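Nitrogenase molybdenum-iron protein beta chain (Clostridium pasteurianum, PDB 4WES) forms, with the alpha chain, the molybdenum-iron component of nitrogenase, which reduces dinitrogen to ammonium, and shares an [8Fe-7S] cluster with that chain. Local coordinates at residues V341-P346 with V368-D373; V10-L15 with D373-H378; D195-M200 with T284-P289; K188-A193 with A290-E295. One frame throughout, in Å; residues are numbered along the deposited sequence. Where two conformers were deposited one is given.

How the contacts relate
Contacts 1 and 2 lie on the same side of the chain's centre, as do contacts 3 and 4; the centres of contacts 1 and 3 are about 35 Å apart. Contact 1 is a partly buried pairing of parallel strands, held by backbone bonds and valines; contact 2, more fully buried, replaces these with a charged network in which an N-terminal loop meets the start of helix 374-383. The two share Asp373, and the Lys369-Asp376 salt bridge ties them. Contacts 3 and 4 both join the end of helix 181-193 and the following chain to the region around residues 284-295. Contact 3 is a surface contact of one lysine bond and aliphatic packing, whereas contact 4 combines a salt bridge with a more buried apolar patch.

Contact 1: V341-P346 with V368-D373; sequences VVTGTP and VKVEGD
Val342 and Lys369 stand side by side on one face of a parallel strand pair, pointing the same way, with Val342 CG2 4.2 Å from Lys369 CB. The lysine then leaves the contact: its CG is anti to the backbone N (chi1 -173°) and the chain beyond is extended, carrying NZ away to a salt bridge with Asp376. The second methyl of Val342, CG1, reaches forward past the strand end and rests on the backbone of Gly372, 3.5 Å from its carbonyl C. On the other face lie Val341, Thr343, Val368 and Val370, where Phe350 of helix 348-360 touches Val341, Thr343 and Val370. Val370 CG1 turns toward the following loop and packs 3.8 Å from Pro346 CA, while Glu371 lies along the same proline, its carboxylate carbon CD 3.8 Å from Pro346 CB.

Beneath the side chains, Lys369 N donates to Val341 O at 3.0 Å and Thr343 N to Lys369 O at 3.2 Å. Past the last bridge the pairing frays: Thr343 O receives two weak bonds, from Glu371 N and Gly372 N. Thr343 OG1 accepts from Thr345 N at 3.1 Å, an ST turn where the chain leaves the strand, and also bonds to Gly319 O.

Strands 337-343 and 367-370 are the two strands of a beta-alpha-beta crossover through helix 348-360. The chemistry implies that backbone bonds set the register, while valines and Thr343 meet helix 348-360 on one face and Val342 and the aliphatic part of Lys369 meet helix 374-383 on the other.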
loop_
_atom_site.group_PDB
_atom_site.type_symbol
_atom_site.label_atom_id
_atom_site.label_comp_id
_atom_site.label_asym_id
_atom_site.label_seq_id
_atom_site.Cartn_x
_atom_site.Cartn_y
_atom_site.Cartn_z
ATOM N N VAL B 341 -22.825 4.721 3.538
ATOM C CA VAL B 341 -22.240 4.884 4.879
ATOM C C VAL B 341 -23.054 4.019 5.838
ATOM O O VAL B 341 -24.223 4.319 6.088
ATOM C CB VAL B 341 -22.223 6.347 5.328
ATOM C CG1 VAL B 341 -21.341 6.481 6.553
ATOM C CG2 VAL B 341 -21.739 7.287 4.238
ATOM N N VAL B 342 -22.428 2.970 6.379
ATOM C CA VAL B 342 -23.140 1.972 7.162
ATOM C C VAL B 342 -22.428 1.610 8.437
ATOM O O VAL B 342 -21.202 1.443 8.451
ATOM C CB VAL B 342 -23.376 0.703 6.306
ATOM C CG1 VAL B 342 -23.924 -0.454 7.124
ATOM C CG2 VAL B 342 -24.323 1.033 5.170
ATOM N N THR B 343 -23.204 1.454 9.511
ATOM C CA THR B 343 -22.715 0.778 10.700
ATOM C C THR B 343 -23.683 -0.328 11.085
ATOM O O THR B 343 -24.900 -0.164 10.898
ATOM C CB THR B 343 -22.521 1.750 11.882
ATOM O OG1 THR B 343 -21.964 1.022 12.995
ATOM C CG2 THR B 343 -23.772 2.409 12.337
ATOM N N GLY B 344 -23.162 -1.398 11.659
ATOM C CA GLY B 344 -24.009 -2.408 12.264
ATOM C C GLY B 344 -24.452 -2.093 13.672
ATOM O O GLY B 344 -25.329 -2.759 14.209
ATOM N N THR B 345 -23.833 -1.096 14.299
ATOM C CA THR B 345 -24.142 -0.770 15.693
ATOM C C THR B 345 -25.399 0.106 15.722
ATOM O O THR B 345 -25.476 1.109 15.033
ATOM C CB THR B 345 -22.967 -0.040 16.326
ATOM O OG1 THR B 345 -21.840 -0.935 16.408
ATOM C CG2 THR B 345 -23.283 0.408 17.722
ATOM N N PRO B 346 -26.391 -0.252 16.574
ATOM C CA PRO B 346 -27.610 0.538 16.631
ATOM C C PRO B 346 -27.385 1.899 17.274
ATOM O O PRO B 346 -26.417 2.104 18.015
ATOM C CB PRO B 346 -28.537 -0.316 17.473
ATOM C CG PRO B 346 -27.665 -1.182 18.267
ATOM C CD PRO B 346 -26.460 -1.448 17.409
ATOM N N VAL B 368 -27.331 6.250 3.896
ATOM C CA VAL B 368 -26.801 6.112 5.235
ATOM C C VAL B 368 -27.681 5.124 5.976
ATOM O O VAL B 368 -28.918 5.293 5.965
ATOM C CB VAL B 368 -26.834 7.472 5.935
ATOM C CG1 VAL B 368 -26.329 7.369 7.346
ATOM C CG2 VAL B 368 -26.039 8.510 5.154
ATOM N N LYS B 369 -27.126 4.087 6.573
ATOM C CA LYS B 369 -27.951 3.114 7.241
ATOM C C LYS B 369 -27.323 2.647 8.545
ATOM O O LYS B 369 -26.159 2.231 8.607
ATOM C CB LYS B 369 -28.233 1.905 6.350
ATOM C CG LYS B 369 -29.235 0.934 6.951
ATOM C CD LYS B 369 -29.622 -0.171 5.975
ATOM C CE LYS B 369 -30.528 -1.171 6.615
ATOM N NZ LYS B 369 -30.910 -2.264 5.671
ATOM N N VAL B 370 -28.127 2.701 9.592
ATOM C CA VAL B 370 -27.824 2.126 10.890
ATOM C C VAL B 370 -28.390 0.694 10.912
ATOM O O VAL B 370 -29.516 0.449 10.443
ATOM C CB VAL B 370 -28.441 2.985 11.989
ATOM C CG1 VAL B 370 -28.391 2.322 13.346
ATOM C CG2 VAL B 370 -27.752 4.336 12.027
ATOM N N GLU B 371 -27.634 -0.240 11.460
ATOM C CA GLU B 371 -28.004 -1.641 11.401
ATOM C C GLU B 371 -28.148 -2.118 9.949
ATOM O O GLU B 371 -29.000 -2.937 9.625
ATOM C CB GLU B 371 -29.196 -1.988 12.273
ATOM C CG GLU B 371 -28.957 -1.730 13.748
ATOM C CD GLU B 371 -30.121 -2.163 14.578
ATOM O OE1 GLU B 371 -30.170 -3.329 15.020
ATOM O OE2 GLU B 371 -31.023 -1.348 14.749
ATOM N N GLY B 372 -27.267 -1.628 9.092
ATOM C CA GLY B 372 -27.088 -2.213 7.760
ATOM C C GLY B 372 -25.927 -3.203 7.807
ATOM O O GLY B 372 -25.206 -3.299 8.796
ATOM N N ASP B 373 -25.775 -3.946 6.705
ATOM C CA ASP B 373 -24.731 -4.959 6.662
ATOM C C ASP B 373 -23.983 -4.936 5.326
ATOM O O ASP B 373 -24.264 -4.107 4.450
ATOM C CB ASP B 373 -25.309 -6.336 7.044
ATOM C CG ASP B 373 -26.472 -6.771 6.174
ATOM O OD1 ASP B 373 -26.427 -6.544 4.947
ATOM O OD2 ASP B 373 -27.401 -7.394 6.723
#

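Contact 2: V10-L15 with D373-H378; sequences VERKAL and DFFDVH
Arg12 reaches from the N-terminal loop to the first turn of helix 374-383 and grips Asp373 end-on, NH1 to OD2 at 2.8 Å and NH2 to OD1 at 3.0 Å. Both carboxylate oxygens use their syn lone pairs, and the guanidinium and carboxylate planes are only 21° apart, so the two flat groups meet nearly coplanar. A bend at chi3 (-77°) swings the guanidinium toward this carboxylate. NH1 also donates to Leu15 O at 2.9 Å, tying the group back to its own loop, while NH2 forms a second salt bridge, to Asp376 OD1, 3.0 Å away.

Phe375 lies over one face of the guanidinium, its CD2 3.6 Å from Arg12 NH2, with the two planes 74° apart. The ring therefore does not stack flat on the cation.

Asp373 and Asp376 form a capping box: Asp376 N donates to Asp373 OD1 at 2.9 Å, and Asp373 N to Asp376 OD2 at 3.0 Å. Asp373 OD1 thus accepts from both the helix backbone and Arg12. Arg16 adds another salt bridge to Asp373 and Lys369 one to Asp376; together the three cations would be expected to offset the two carboxylates. One water joins Asp376 OD1 to Arg12 N, and a second lies between Asp376 OD1 and Val10 O.

Glu129 of the alpha chain accepts from the backbone of Lys13, Ala14 and Leu15, placing the loop at the subunit interface. Within the beta chain, helix 374-383 follows directly on strand 367-370, and strand 16-17 packs on Arg12 and Phe375 through Ile17.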
loop_
_atom_site.group_PDB
_atom_site.type_symbol
_atom_site.label_atom_id
_atom_site.label_comp_id
_atom_site.label_asym_id
_atom_site.label_seq_id
_atom_site.Cartn_x
_atom_site.Cartn_y
_atom_site.Cartn_z
ATOM N N VAL B 10 -33.312 -5.902 -1.704
ATOM C CA VAL B 10 -34.307 -6.471 -0.799
ATOM C C VAL B 10 -34.178 -5.742 0.509
ATOM O O VAL B 10 -33.062 -5.588 1.065
ATOM C CB VAL B 10 -34.102 -7.991 -0.560
ATOM C CG1 VAL B 10 -35.156 -8.557 0.393
ATOM C CG2 VAL B 10 -34.073 -8.759 -1.882
ATOM N N GLU B 11 -35.300 -5.309 1.024
ATOM C CA GLU B 11 -35.328 -4.743 2.365
ATOM C C GLU B 11 -35.654 -5.875 3.360
ATOM O O GLU B 11 -36.841 -6.116 3.690
ATOM C CB GLU B 11 -36.352 -3.619 2.460
ATOM C CG GLU B 11 -36.083 -2.450 1.540
ATOM C CD GLU B 11 -34.766 -1.803 1.832
ATOM O OE1 GLU B 11 -34.393 -1.778 3.026
ATOM O OE2 GLU B 11 -34.111 -1.333 0.871
ATOM N N ARG B 12 -34.622 -6.554 3.810
ATOM C CA ARG B 12 -34.824 -7.648 4.726
ATOM C C ARG B 12 -35.286 -7.109 6.061
ATOM O O ARG B 12 -34.856 -6.028 6.487
ATOM C CB ARG B 12 -33.512 -8.443 4.939
ATOM C CG ARG B 12 -33.153 -9.280 3.762
ATOM C CD ARG B 12 -31.723 -9.758 3.826
ATOM N NE ARG B 12 -30.793 -8.686 3.470
ATOM C CZ ARG B 12 -29.802 -8.220 4.224
ATOM N NH1 ARG B 12 -29.526 -8.734 5.421
ATOM N NH2 ARG B 12 -29.069 -7.234 3.754
ATOM N N LYS B 13 -36.132 -7.871 6.722
ATOM C CA LYS B 13 -36.636 -7.532 8.062
ATOM C C LYS B 13 -36.132 -8.502 9.133
ATOM O O LYS B 13 -36.322 -8.207 10.315
ATOM C CB LYS B 13 -38.192 -7.508 8.090
ATOM C CG LYS B 13 -38.870 -6.578 7.117
ATOM C CD LYS B 13 -40.389 -6.652 7.237
ATOM C CE LYS B 13 -41.066 -5.869 6.125
ATOM N NZ LYS B 13 -42.477 -5.511 6.442
ATOM N N ALA B 14 -35.612 -9.660 8.758
ATOM C CA ALA B 14 -35.302 -10.703 9.731
ATOM C C ALA B 14 -33.929 -11.338 9.554
ATOM O O ALA B 14 -33.227 -11.590 10.544
ATOM C CB ALA B 14 -36.391 -11.761 9.729
ATOM N N LEU B 15 -33.569 -11.634 8.315
ATOM C CA LEU B 15 -32.314 -12.338 8.048
ATOM C C LEU B 15 -31.166 -11.356 7.938
ATOM O O LEU B 15 -31.139 -10.506 7.062
ATOM C CB LEU B 15 -32.466 -13.080 6.716
ATOM C CG LEU B 15 -31.303 -13.939 6.313
ATOM C CD1 LEU B 15 -31.151 -15.172 7.181
ATOM C CD2 LEU B 15 -31.471 -14.379 4.854
ATOM N N ASP B 373 -25.775 -3.946 6.705
ATOM C CA ASP B 373 -24.731 -4.959 6.662
ATOM C C ASP B 373 -23.983 -4.936 5.326
ATOM O O ASP B 373 -24.264 -4.107 4.450
ATOM C CB ASP B 373 -25.309 -6.336 7.044
ATOM C CG ASP B 373 -26.472 -6.771 6.174
ATOM O OD1 ASP B 373 -26.427 -6.544 4.947
ATOM O OD2 ASP B 373 -27.401 -7.394 6.723
ATOM N N PHE B 374 -22.968 -5.788 5.193
ATOM C CA PHE B 374 -22.168 -5.828 3.969
ATOM C C PHE B 374 -22.969 -6.311 2.770
ATOM O O PHE B 374 -22.575 -6.053 1.645
ATOM C CB PHE B 374 -20.933 -6.716 4.152
ATOM C CG PHE B 374 -19.777 -6.103 4.920
ATOM C CD1 PHE B 374 -18.775 -5.434 4.257
ATOM C CD2 PHE B 374 -19.688 -6.192 6.301
ATOM C CE1 PHE B 374 -17.694 -4.912 4.918
ATOM C CE2 PHE B 374 -18.613 -5.654 6.987
ATOM C CZ PHE B 374 -17.623 -5.002 6.283
ATOM N N PHE B 375 -24.048 -7.062 2.999
ATOM C CA PHE B 375 -24.908 -7.468 1.883
ATOM C C PHE B 375 -25.651 -6.262 1.339
ATOM O O PHE B 375 -25.696 -6.070 0.104
ATOM C CB PHE B 375 -25.837 -8.593 2.368
ATOM C CG PHE B 375 -26.600 -9.299 1.280
ATOM C CD1 PHE B 375 -26.159 -10.496 0.756
ATOM C CD2 PHE B 375 -27.803 -8.794 0.818
ATOM C CE1 PHE B 375 -26.876 -11.179 -0.198
ATOM C CE2 PHE B 375 -28.512 -9.478 -0.157
ATOM C CZ PHE B 375 -28.068 -10.680 -0.648
ATOM N N ASP B 376 -26.202 -5.439 2.226
ATOM C CA ASP B 376 -26.828 -4.178 1.782
ATOM C C ASP B 376 -25.887 -3.366 0.913
ATOM O O ASP B 376 -26.250 -2.920 -0.180
ATOM C CB ASP B 376 -27.185 -3.309 2.977
ATOM C CG ASP B 376 -28.362 -3.826 3.807
ATOM O OD1 ASP B 376 -29.381 -4.273 3.227
ATOM O OD2 ASP B 376 -28.278 -3.681 5.053
ATOM N N VAL B 377 -24.658 -3.117 1.405
ATOM C CA VAL B 377 -23.807 -2.202 0.691
ATOM C C VAL B 377 -23.451 -2.783 -0.676
ATOM O O VAL B 377 -23.342 -2.047 -1.662
ATOM C CB VAL B 377 -22.587 -1.789 1.513
ATOM C CG1 VAL B 377 -21.687 -0.863 0.697
ATOM C CG2 VAL B 377 -23.042 -1.035 2.741
ATOM N N HIS B 378 -23.198 -4.092 -0.724
ATOM C CA HIS B 378 -22.914 -4.702 -2.018
ATOM C C HIS B 378 -24.074 -4.476 -2.991
ATOM O O HIS B 378 -23.867 -4.109 -4.155
ATOM C CB HIS B 378 -22.568 -6.168 -1.849
ATOM C CG HIS B 378 -22.017 -6.777 -3.092
ATOM N ND1 HIS B 378 -21.855 -8.130 -3.213
ATOM C CD2 HIS B 378 -21.563 -6.218 -4.245
ATOM C CE1 HIS B 378 -21.344 -8.384 -4.406
ATOM N NE2 HIS B 378 -21.136 -7.230 -5.042
HETATM O O HOH W 1 -30.470 -3.584 0.875
HETATM O O HOH W 2 -31.812 -5.180 4.265
#

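Contact 3: D195-M200 with T284-P289; sequences DIPYIM and TGKEVP
Ile196 and Thr284 pack against each other at an oblique angle. The isoleucine holds CG1 anti to its carbonyl carbon (chi1 -65°) and extends onward to CD1, whose nearest approaches are to Thr284 OG1 at 3.6 Å and CG2 at 3.8 Å. The threonine thus offers both branches to this methyl, with CG2 also lying 4.0 Å from Ile196 CG2. Its hydroxyl is engaged on its own side: OG1 accepts from Lys286 N at 3.1 Å in an ST turn and bonds to Leu280 O of helix 270-284.

The two segments follow helix ends. Asp195 closes helix 181-193 with a Schellman motif, and Gly285, also at positive phi, ends helix 270-284; strand 198-200 then enters the parallel sheet beside strand 172-175, whose Ile172 touches both Ile196 and Thr284.

Lys286 reaches across from the loop. Kinks at chi2 (-98°) and chi4 lay its chain past Ile196, CG to CG1 at 4.1 Å, and bring NZ to Asp195 O at 3.0 Å. The ammonium approaches that carbonyl tilted 30° from its plane. The Asp195 carboxylate stays farther off, with OD2 4.9 Å from Lys286 NZ.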
loop_
_atom_site.group_PDB
_atom_site.type_symbol
_atom_site.label_atom_id
_atom_site.label_comp_id
_atom_site.label_asym_id
_atom_site.label_seq_id
_atom_site.Cartn_x
_atom_site.Cartn_y
_atom_site.Cartn_z
ATOM N N ASP B 195 2.230 19.174 26.575
ATOM C CA ASP B 195 2.665 19.271 27.957
ATOM C C ASP B 195 1.484 19.254 28.941
ATOM O O ASP B 195 1.464 20.013 29.923
ATOM C CB ASP B 195 3.559 20.506 28.175
ATOM C CG ASP B 195 4.350 20.431 29.463
ATOM O OD1 ASP B 195 4.620 19.305 29.964
ATOM O OD2 ASP B 195 4.720 21.504 29.972
ATOM N N ILE B 196 0.531 18.356 28.699
ATOM C CA ILE B 196 -0.654 18.208 29.507
ATOM C C ILE B 196 -0.651 16.847 30.217
ATOM O O ILE B 196 -0.780 15.817 29.569
ATOM C CB ILE B 196 -1.930 18.350 28.655
ATOM C CG1 ILE B 196 -1.998 19.764 28.109
ATOM C CG2 ILE B 196 -3.189 18.004 29.440
ATOM C CD1 ILE B 196 -3.052 19.968 27.030
ATOM N N PRO B 197 -0.560 16.837 31.551
ATOM C CA PRO B 197 -0.674 15.573 32.294
ATOM C C PRO B 197 -2.030 14.922 32.109
ATOM O O PRO B 197 -3.049 15.633 32.064
ATOM C CB PRO B 197 -0.444 15.995 33.761
ATOM C CG PRO B 197 0.392 17.249 33.642
ATOM C CD PRO B 197 -0.133 17.947 32.419
ATOM N N TYR B 198 -2.048 13.588 32.049
ATOM C CA TYR B 198 -3.266 12.876 31.698
ATOM C C TYR B 198 -3.251 11.468 32.286
ATOM O O TYR B 198 -2.198 10.951 32.681
ATOM C CB TYR B 198 -3.434 12.792 30.144
ATOM C CG TYR B 198 -2.347 11.949 29.515
ATOM C CD1 TYR B 198 -1.096 12.457 29.249
ATOM C CD2 TYR B 198 -2.549 10.595 29.312
ATOM C CE1 TYR B 198 -0.091 11.645 28.738
ATOM C CE2 TYR B 198 -1.566 9.792 28.822
ATOM C CZ TYR B 198 -0.323 10.308 28.546
ATOM O OH TYR B 198 0.680 9.488 28.085
ATOM N N ILE B 199 -4.443 10.871 32.302
ATOM C CA ILE B 199 -4.610 9.449 32.562
ATOM C C ILE B 199 -5.439 8.927 31.388
ATOM O O ILE B 199 -6.572 9.375 31.211
ATOM C CB ILE B 199 -5.369 9.117 33.864
ATOM C CG1 ILE B 199 -4.623 9.684 35.085
ATOM C CG2 ILE B 199 -5.529 7.612 33.989
ATOM C CD1 ILE B 199 -5.467 9.681 36.339
ATOM N N MET B 200 -4.897 8.029 30.570
ATOM C CA MET B 200 -5.665 7.381 29.515
ATOM C C MET B 200 -6.192 6.053 30.016
ATOM O O MET B 200 -5.426 5.288 30.596
ATOM C CB MET B 200 -4.808 7.149 28.277
ATOM C CG MET B 200 -5.575 6.443 27.158
ATOM S SD MET B 200 -4.654 6.211 25.652
ATOM C CE MET B 200 -4.770 7.855 25.012
ATOM N N THR B 284 -6.683 23.872 29.433
ATOM C CA THR B 284 -5.427 23.995 30.161
ATOM C C THR B 284 -4.732 25.322 30.048
ATOM O O THR B 284 -3.827 25.620 30.842
ATOM C CB THR B 284 -4.433 22.934 29.695
ATOM O OG1 THR B 284 -4.084 23.167 28.335
ATOM C CG2 THR B 284 -4.997 21.528 29.889
ATOM N N GLY B 285 -5.143 26.137 29.094
ATOM C CA GLY B 285 -4.423 27.359 28.778
ATOM C C GLY B 285 -3.091 27.156 28.076
ATOM O O GLY B 285 -2.347 28.100 27.896
ATOM N N LYS B 286 -2.790 25.928 27.688
ATOM C CA LYS B 286 -1.523 25.587 27.037
ATOM C C LYS B 286 -1.580 25.909 25.537
ATOM O O LYS B 286 -2.547 25.588 24.859
ATOM C CB LYS B 286 -1.189 24.109 27.270
ATOM C CG LYS B 286 -1.018 23.696 28.729
ATOM C CD LYS B 286 0.417 23.643 29.175
ATOM C CE LYS B 286 0.573 23.513 30.687
ATOM N NZ LYS B 286 0.013 22.259 31.255
ATOM N N GLU B 287 -0.540 26.578 25.036
ATOM C CA GLU B 287 -0.440 26.902 23.625
ATOM C C GLU B 287 -0.115 25.653 22.784
ATOM O O GLU B 287 0.498 24.703 23.265
ATOM C CB GLU B 287 0.651 27.955 23.418
ATOM C CG GLU B 287 0.443 29.256 24.227
ATOM C CD GLU B 287 -0.721 30.124 23.753
ATOM O OE1 GLU B 287 -1.008 30.163 22.535
ATOM O OE2 GLU B 287 -1.342 30.788 24.614
ATOM N N VAL B 288 -0.541 25.672 21.536
ATOM C CA VAL B 288 -0.253 24.565 20.626
ATOM C C VAL B 288 1.192 24.700 20.115
ATOM O O VAL B 288 1.553 25.752 19.556
ATOM C CB VAL B 288 -1.213 24.564 19.442
ATOM C CG1 VAL B 288 -0.920 23.385 18.509
ATOM C CG2 VAL B 288 -2.651 24.489 19.944
ATOM N N PRO B 289 2.038 23.689 20.357
ATOM C CA PRO B 289 3.445 23.813 19.953
ATOM C C PRO B 289 3.681 23.729 18.454
ATOM O O PRO B 289 2.849 23.223 17.679
ATOM C CB PRO B 289 4.109 22.638 20.646
ATOM C CG PRO B 289 3.031 21.609 20.757
ATOM C CD PRO B 289 1.771 22.394 21.011
#

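Contact 4: K188-A193 with A290-E295; sequences KRLFEA and ASIEEE
Arg189 and Glu295 join helix 181-193 to helix 290-305 in an end-on salt bridge, NH2 to OE1 at 2.9 Å and NH1 to OE2 at 3.2 Å. The fit is twisted: the guanidinium and carboxylate planes are 52° apart, so OE1 is met on its syn side but 32° out of the carboxylate plane. Glu186 forms a further salt bridge with Arg189 NH2, so the arginine links its own helix to the neighbouring one. A water at the guanidinium edge accepts from Arg189 NH1 at 3.1 Å and donates to Glu295 OE2; it also hydrogen-bonds with Ser291 OG.

Next to this polar edge, Ile292 points its side chain between Leu190 and Ala193. Holding CG1 anti to the carbonyl carbon, it brings CD1 to 3.9 Å from Ala193 CB; in one of the two conformers of Leu190, CD2 of the leucine packs on the same methyl. Tyr427 of helix 426-448 packs on both Ile292 and Glu295.

The segment axes approach to 10.6 Å with N-to-C directions 133° apart, an inclined packing, nearer antiparallel than parallel, of helix 290-305 against helix 181-193, itself lying on the parallel sheet through Phe191, as in an alpha/beta domain.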
loop_
_atom_site.group_PDB
_atom_site.type_symbol
_atom_site.label_atom_id
_atom_site.label_comp_id
_atom_site.label_asym_id
_atom_site.label_seq_id
_atom_site.Cartn_x
_atom_site.Cartn_y
_atom_site.Cartn_z
ATOM N N LYS B 188 -1.699 9.833 23.181
ATOM C CA LYS B 188 -0.764 10.098 24.287
ATOM C C LYS B 188 0.361 11.033 23.811
ATOM O O LYS B 188 0.751 11.972 24.531
ATOM C CB LYS B 188 -0.206 8.809 24.880
ATOM C CG LYS B 188 -1.260 7.985 25.612
ATOM C CD LYS B 188 -0.691 6.852 26.418
ATOM C CE LYS B 188 -0.054 5.815 25.543
ATOM N NZ LYS B 188 0.527 4.721 26.369
ATOM N N ARG B 189 0.877 10.774 22.623
ATOM C CA ARG B 189 1.962 11.577 22.082
ATOM C C ARG B 189 1.543 13.042 21.969
ATOM O O ARG B 189 2.324 13.970 22.258
ATOM C CB ARG B 189 2.402 11.024 20.722
ATOM C CG ARG B 189 3.699 11.645 20.214
ATOM C CD ARG B 189 3.976 11.283 18.757
ATOM N NE ARG B 189 2.998 11.853 17.842
ATOM C CZ ARG B 189 2.999 13.121 17.449
ATOM N NH1 ARG B 189 3.958 13.966 17.849
ATOM N NH2 ARG B 189 2.042 13.563 16.675
ATOM N N LEU B 190 0.296 13.282 21.548
ATOM C CA LEU B 190 -0.221 14.634 21.417
ATOM C C LEU B 190 -0.384 15.322 22.777
ATOM O O LEU B 190 -0.018 16.497 22.924
ATOM C CB LEU B 190 -1.526 14.623 20.627
ATOM C CG LEU B 190 -1.344 14.234 19.156
ATOM C CD1 LEU B 190 -2.696 14.018 18.480
ATOM C CD2 LEU B 190 -0.592 15.300 18.400
ATOM N N PHE B 191 -0.929 14.617 23.762
ATOM C CA PHE B 191 -0.983 15.159 25.132
ATOM C C PHE B 191 0.419 15.552 25.611
ATOM O O PHE B 191 0.629 16.626 26.201
ATOM C CB PHE B 191 -1.533 14.137 26.132
ATOM C CG PHE B 191 -3.039 14.163 26.322
ATOM C CD1 PHE B 191 -3.580 14.936 27.341
ATOM C CD2 PHE B 191 -3.890 13.437 25.521
ATOM C CE1 PHE B 191 -4.939 14.995 27.519
ATOM C CE2 PHE B 191 -5.230 13.476 25.720
ATOM C CZ PHE B 191 -5.762 14.238 26.725
ATOM N N GLU B 192 1.391 14.674 25.349
ATOM C CA GLU B 192 2.758 14.919 25.816
ATOM C C GLU B 192 3.363 16.111 25.081
ATOM O O GLU B 192 4.045 16.949 25.695
ATOM C CB GLU B 192 3.581 13.654 25.647
ATOM C CG GLU B 192 3.111 12.605 26.656
ATOM C CD GLU B 192 3.578 11.199 26.400
ATOM O OE1 GLU B 192 4.409 10.991 25.495
ATOM O OE2 GLU B 192 3.074 10.305 27.139
ATOM N N ALA B 193 3.109 16.231 23.777
ATOM C CA ALA B 193 3.615 17.387 23.027
ATOM C C ALA B 193 2.982 18.698 23.534
ATOM O O ALA B 193 3.628 19.757 23.508
ATOM C CB ALA B 193 3.381 17.207 21.536
ATOM N N ALA B 290 4.840 24.218 18.045
ATOM C CA ALA B 290 5.194 24.285 16.641
ATOM C C ALA B 290 5.164 22.911 15.974
ATOM O O ALA B 290 4.808 22.790 14.795
ATOM C CB ALA B 290 6.573 24.912 16.511
ATOM N N SER B 291 5.555 21.871 16.718
ATOM C CA SER B 291 5.591 20.527 16.118
ATOM C C SER B 291 4.220 20.047 15.664
ATOM O O SER B 291 4.082 19.493 14.571
ATOM C CB SER B 291 6.198 19.527 17.108
ATOM O OG SER B 291 5.401 19.393 18.273
ATOM N N ILE B 292 3.215 20.288 16.498
ATOM C CA ILE B 292 1.836 19.927 16.142
ATOM C C ILE B 292 1.321 20.772 14.982
ATOM O O ILE B 292 0.702 20.274 14.046
ATOM C CB ILE B 292 0.902 20.007 17.348
ATOM C CG1 ILE B 292 1.266 18.921 18.372
ATOM C CG2 ILE B 292 -0.565 19.919 16.930
ATOM C CD1 ILE B 292 0.467 18.934 19.647
ATOM N N GLU B 293 1.610 22.058 15.029
ATOM C CA GLU B 293 1.243 22.927 13.923
ATOM C C GLU B 293 1.902 22.500 12.618
ATOM O O GLU B 293 1.258 22.553 11.558
ATOM C CB GLU B 293 1.521 24.396 14.278
ATOM C CG GLU B 293 1.009 25.316 13.183
ATOM C CD GLU B 293 0.827 26.738 13.570
ATOM O OE1 GLU B 293 0.708 27.551 12.627
ATOM O OE2 GLU B 293 0.781 27.043 14.787
ATOM N N GLU B 294 3.173 22.087 12.673
ATOM C CA GLU B 294 3.838 21.604 11.445
ATOM C C GLU B 294 3.099 20.384 10.893
ATOM O O GLU B 294 2.891 20.282 9.681
ATOM C CB GLU B 294 5.314 21.263 11.708
ATOM C CG GLU B 294 6.037 20.893 10.444
ATOM C CD GLU B 294 7.403 20.279 10.634
ATOM O OE1 GLU B 294 7.568 19.413 11.512
ATOM O OE2 GLU B 294 8.319 20.640 9.846
ATOM N N GLU B 295 2.761 19.424 11.759
ATOM C CA GLU B 295 2.056 18.212 11.314
ATOM C C GLU B 295 0.728 18.551 10.618
ATOM O O GLU B 295 0.405 18.002 9.558
ATOM C CB GLU B 295 1.739 17.302 12.492
ATOM C CG GLU B 295 2.872 16.796 13.315
ATOM C CD GLU B 295 2.516 16.198 14.700
ATOM O OE1 GLU B 295 1.361 15.822 14.951
ATOM O OE2 GLU B 295 3.484 16.080 15.561
HETATM O O HOH W 3 4.262 17.027 17.770
#